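UDP-glucose 4-epimerase (Campylobacter jejuni subsp. jejuni serotype O:2, PDB 7K3P) catalyses the NAD-dependent inversion of configuration at C4 of UDP-sugars, interconverting UDP-glucose and UDP-galactose and probably their N-acetylated counterparts. Local coordinates at residues 172-177 / 183-188. The protein carries 2 engineered substitutions. Residues are numbered along the deposited sequence; the frame is centred on the assembly and turned at random.
Sequences VLRDAS and FKHCIL
The hydroxyl oxygen of S177, OG, is gripped from two sides: it accepts a hydrogen bond from H185 ND1 at 2.7 Å and donates one to the backbone F183 O, also at 2.7 Å. This serine lies near the end of helix 161-179, which packs on the Rossmann-type parallel sheet and leads through a short loop into strand 184-189, a compact example of how an alpha-beta unit ties its helix to the strand that follows. The two axes run nearly antiparallel, at 155°. H185 ND1 meets the hydroxyl almost in the plane of its ring, whereas the hydroxyl approaches F183 O from above the carbonyl plane, with a C=O...OG angle of 140°. With its CG between the backbone N and the carbonyl carbon (chi1 68°), H185 presents ND1 to the serine and one ring face to L173 CB, a CH-pi contact 4.2 Å from the centroid.

Deeper in, L173 forks between F183, just before the strand, and I187 within it. Its CD2 comes to the edge of the F183 ring, in plane, and its CD1 packs on I187 CG1 at 3.9 Å; A176 CB joins at F183 CE2. I122 of helix 107-127 and F133 of strand 132-136 add to this apolar layer, while D175 turns instead to R164 of the second subunit. R174, which is partly exposed and salt-bridged to E170, brings NH2 against I187 CD1, the two side chains crossing at about a right angle. One water closes the arrangement, accepting from R174 NE at 3.1 Å and lying 2.9 Å from H185 NE2, in the imidazole plane.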
ATOM      1  N   VAL A 172       5.102  -3.963  -2.747  1.00 19.32           N
ATOM      2  CA  VAL A 172       4.534  -4.969  -3.649  1.00 21.68           C
ATOM      3  C   VAL A 172       5.655  -5.574  -4.504  1.00 20.18           C
ATOM      4  O   VAL A 172       5.717  -6.792  -4.686  1.00 21.61           O
ATOM      5  CB  VAL A 172       3.409  -4.391  -4.530  1.00 20.87           C
ATOM      6  CG1 VAL A 172       2.870  -5.461  -5.519  1.00 19.50           C
ATOM      7  CG2 VAL A 172       2.259  -3.868  -3.655  1.00 18.74           C
ATOM      8  N   LEU A 173       6.552  -4.731  -5.014  1.00 20.70           N
ATOM      9  CA  LEU A 173       7.679  -5.245  -5.788  1.00 21.85           C
ATOM     10  C   LEU A 173       8.526  -6.220  -4.973  1.00 24.45           C
ATOM     11  O   LEU A 173       8.921  -7.275  -5.481  1.00 25.96           O
ATOM     12  CB  LEU A 173       8.547  -4.113  -6.339  1.00 21.17           C
ATOM     13  CG  LEU A 173       7.990  -3.320  -7.508  1.00 20.24           C
ATOM     14  CD1 LEU A 173       8.846  -2.077  -7.740  1.00 18.30           C
ATOM     15  CD2 LEU A 173       7.949  -4.196  -8.783  1.00 19.28           C
ATOM     16  N   ARG A 174       8.795  -5.877  -3.714  1.00 21.02           N
ATOM     17  CA  ARG A 174       9.560  -6.756  -2.820  1.00 26.31           C
ATOM     18  C   ARG A 174       8.885  -8.106  -2.612  1.00 31.26           C
ATOM     19  O   ARG A 174       9.547  -9.147  -2.686  1.00 23.51           O
ATOM     20  CB  ARG A 174       9.829  -6.085  -1.456  1.00 27.31           C
ATOM     21  CG  ARG A 174      11.064  -5.174  -1.429  1.00 26.24           C
ATOM     22  CD  ARG A 174      10.999  -4.072  -0.328  1.00 32.53           C
ATOM     23  NE  ARG A 174      11.657  -2.903  -0.893  1.00 38.49           N
ATOM     24  CZ  ARG A 174      11.371  -1.632  -0.668  1.00 29.79           C
ATOM     25  NH1 ARG A 174      10.418  -1.251   0.181  1.00 28.37           N
ATOM     26  NH2 ARG A 174      12.088  -0.717  -1.311  1.00 40.81           N
ATOM     27  N   ASP A 175       7.579  -8.101  -2.341  1.00 24.81           N
ATOM     28  CA  ASP A 175       6.849  -9.361  -2.167  1.00 27.77           C
ATOM     29  C   ASP A 175       6.776 -10.169  -3.468  1.00 24.59           C
ATOM     30  O   ASP A 175       6.833 -11.396  -3.442  1.00 26.78           O
ATOM     31  CB  ASP A 175       5.433  -9.132  -1.610  1.00 23.59           C
ATOM     32  CG  ASP A 175       5.428  -8.912  -0.116  1.00 29.91           C
ATOM     33  OD1 ASP A 175       6.443  -9.257   0.514  1.00 28.78           O
ATOM     34  OD2 ASP A 175       4.418  -8.404   0.437  1.00 26.55           O
ATOM     35  N   ALA A 176       6.646  -9.475  -4.595  1.00 23.29           N
ATOM     36  CA  ALA A 176       6.603 -10.136  -5.895  1.00 25.15           C
ATOM     37  C   ALA A 176       7.909 -10.905  -6.148  1.00 29.44           C
ATOM     38  O   ALA A 176       7.890 -12.061  -6.576  1.00 26.20           O
ATOM     39  CB  ALA A 176       6.362  -9.133  -6.993  1.00 22.87           C
ATOM     40  N   SER A 177       9.040 -10.260  -5.872  1.00 23.16           N
ATOM     41  CA  SER A 177      10.345 -10.886  -6.065  1.00 28.20           C
ATOM     42  C   SER A 177      10.599 -12.035  -5.099  1.00 30.18           C
ATOM     43  O   SER A 177      11.268 -13.001  -5.449  1.00 29.05           O
ATOM     44  CB  SER A 177      11.465  -9.851  -5.959  1.00 25.26           C
ATOM     45  OG  SER A 177      11.523  -9.068  -7.139  1.00 22.81           O
ATOM     46  N   PHE A 183      11.694 -13.000 -10.925  1.00 28.05           N
ATOM     47  CA  PHE A 183      11.252 -11.630 -11.175  1.00 28.01           C
ATOM     48  C   PHE A 183      12.180 -10.633 -10.480  1.00 24.95           C
ATOM     49  O   PHE A 183      12.254 -10.613  -9.244  1.00 25.84           O
ATOM     50  CB  PHE A 183       9.793 -11.429 -10.702  1.00 27.40           C
ATOM     51  CG  PHE A 183       9.306 -10.008 -10.820  1.00 23.79           C
ATOM     52  CD1 PHE A 183       8.885  -9.503 -12.045  1.00 23.85           C
ATOM     53  CD2 PHE A 183       9.257  -9.181  -9.698  1.00 25.56           C
ATOM     54  CE1 PHE A 183       8.425  -8.184 -12.164  1.00 22.92           C
ATOM     55  CE2 PHE A 183       8.805  -7.863  -9.797  1.00 21.64           C
ATOM     56  CZ  PHE A 183       8.390  -7.361 -11.026  1.00 23.45           C
ATOM     57  N   LYS A 184      12.864  -9.803 -11.273  1.00 29.22           N
ATOM     58  CA  LYS A 184      13.831  -8.834 -10.747  1.00 25.95           C
ATOM     59  C   LYS A 184      13.338  -7.391 -10.834  1.00 26.91           C
ATOM     60  O   LYS A 184      12.853  -6.939 -11.879  1.00 27.55           O
ATOM     61  CB  LYS A 184      15.168  -8.918 -11.500  1.00 28.17           C
ATOM     62  CG  LYS A 184      16.013 -10.172 -11.263  1.00 30.80           C
ATOM     63  CD  LYS A 184      17.354  -9.957 -11.980  1.00 32.96           C
ATOM     64  CE  LYS A 184      18.309 -11.135 -11.872  1.00 42.43           C
ATOM     65  NZ  LYS A 184      19.502 -10.832 -12.731  1.00 35.67           N
ATOM     66  N   HIS A 185      13.500  -6.656  -9.743  1.00 23.00           N
ATOM     67  CA  HIS A 185      13.101  -5.259  -9.718  1.00 23.53           C
ATOM     68  C   HIS A 185      14.282  -4.404  -9.289  1.00 24.05           C
ATOM     69  O   HIS A 185      15.089  -4.823  -8.467  1.00 22.10           O
ATOM     70  CB  HIS A 185      11.933  -5.039  -8.752  1.00 19.88           C
ATOM     71  CG  HIS A 185      12.284  -5.228  -7.306  1.00 21.57           C
ATOM     72  ND1 HIS A 185      12.131  -6.436  -6.658  1.00 19.75           N
ATOM     73  CD2 HIS A 185      12.765  -4.360  -6.378  1.00 24.37           C
ATOM     74  CE1 HIS A 185      12.501  -6.304  -5.393  1.00 22.86           C
ATOM     75  NE2 HIS A 185      12.892  -5.059  -5.196  1.00 21.10           N
ATOM     76  N   CYS A 186      14.378  -3.210  -9.859  1.00 22.71           N
ATOM     77  CA  CYS A 186      15.315  -2.233  -9.354  1.00 23.12           C
ATOM     78  C   CYS A 186      14.565  -0.937  -9.088  1.00 23.50           C
ATOM     79  O   CYS A 186      13.982  -0.354  -9.998  1.00 23.41           O
ATOM     80  CB  CYS A 186      16.427  -1.987 -10.366  1.00 25.38           C
ATOM     81  SG  CYS A 186      17.790  -1.020  -9.671  1.00 29.82           S
ATOM     82  N   ILE A 187      14.577  -0.500  -7.837  1.00 23.84           N
ATOM     83  CA  ILE A 187      13.871   0.709  -7.452  1.00 18.63           C
ATOM     84  C   ILE A 187      14.822   1.888  -7.370  1.00 22.30           C
ATOM     85  O   ILE A 187      15.877   1.797  -6.730  1.00 22.61           O
ATOM     86  CB  ILE A 187      13.200   0.530  -6.085  1.00 23.60           C
ATOM     87  CG1 ILE A 187      12.022  -0.448  -6.202  1.00 21.32           C
ATOM     88  CG2 ILE A 187      12.747   1.901  -5.538  1.00 19.84           C
ATOM     89  CD1 ILE A 187      11.708  -1.174  -4.891  1.00 22.24           C
ATOM     90  N   LEU A 188      14.454   3.001  -7.997  1.00 21.03           N
ATOM     91  CA  LEU A 188      15.282   4.205  -7.931  1.00 21.08           C
ATOM     92  C   LEU A 188      14.584   5.300  -7.106  1.00 22.48           C
ATOM     93  O   LEU A 188      13.435   5.675  -7.395  1.00 23.11           O
ATOM     94  CB  LEU A 188      15.615   4.711  -9.347  1.00 19.01           C
ATOM     95  CG  LEU A 188      16.371   3.722 -10.244  1.00 24.68           C
ATOM     96  CD1 LEU A 188      16.721   4.341 -11.583  1.00 25.56           C
ATOM     97  CD2 LEU A 188      17.643   3.267  -9.541  1.00 20.71           C
TER
HETATM   98  O   HOH W   1      13.902  -3.472  -2.937  1.00 28.26           O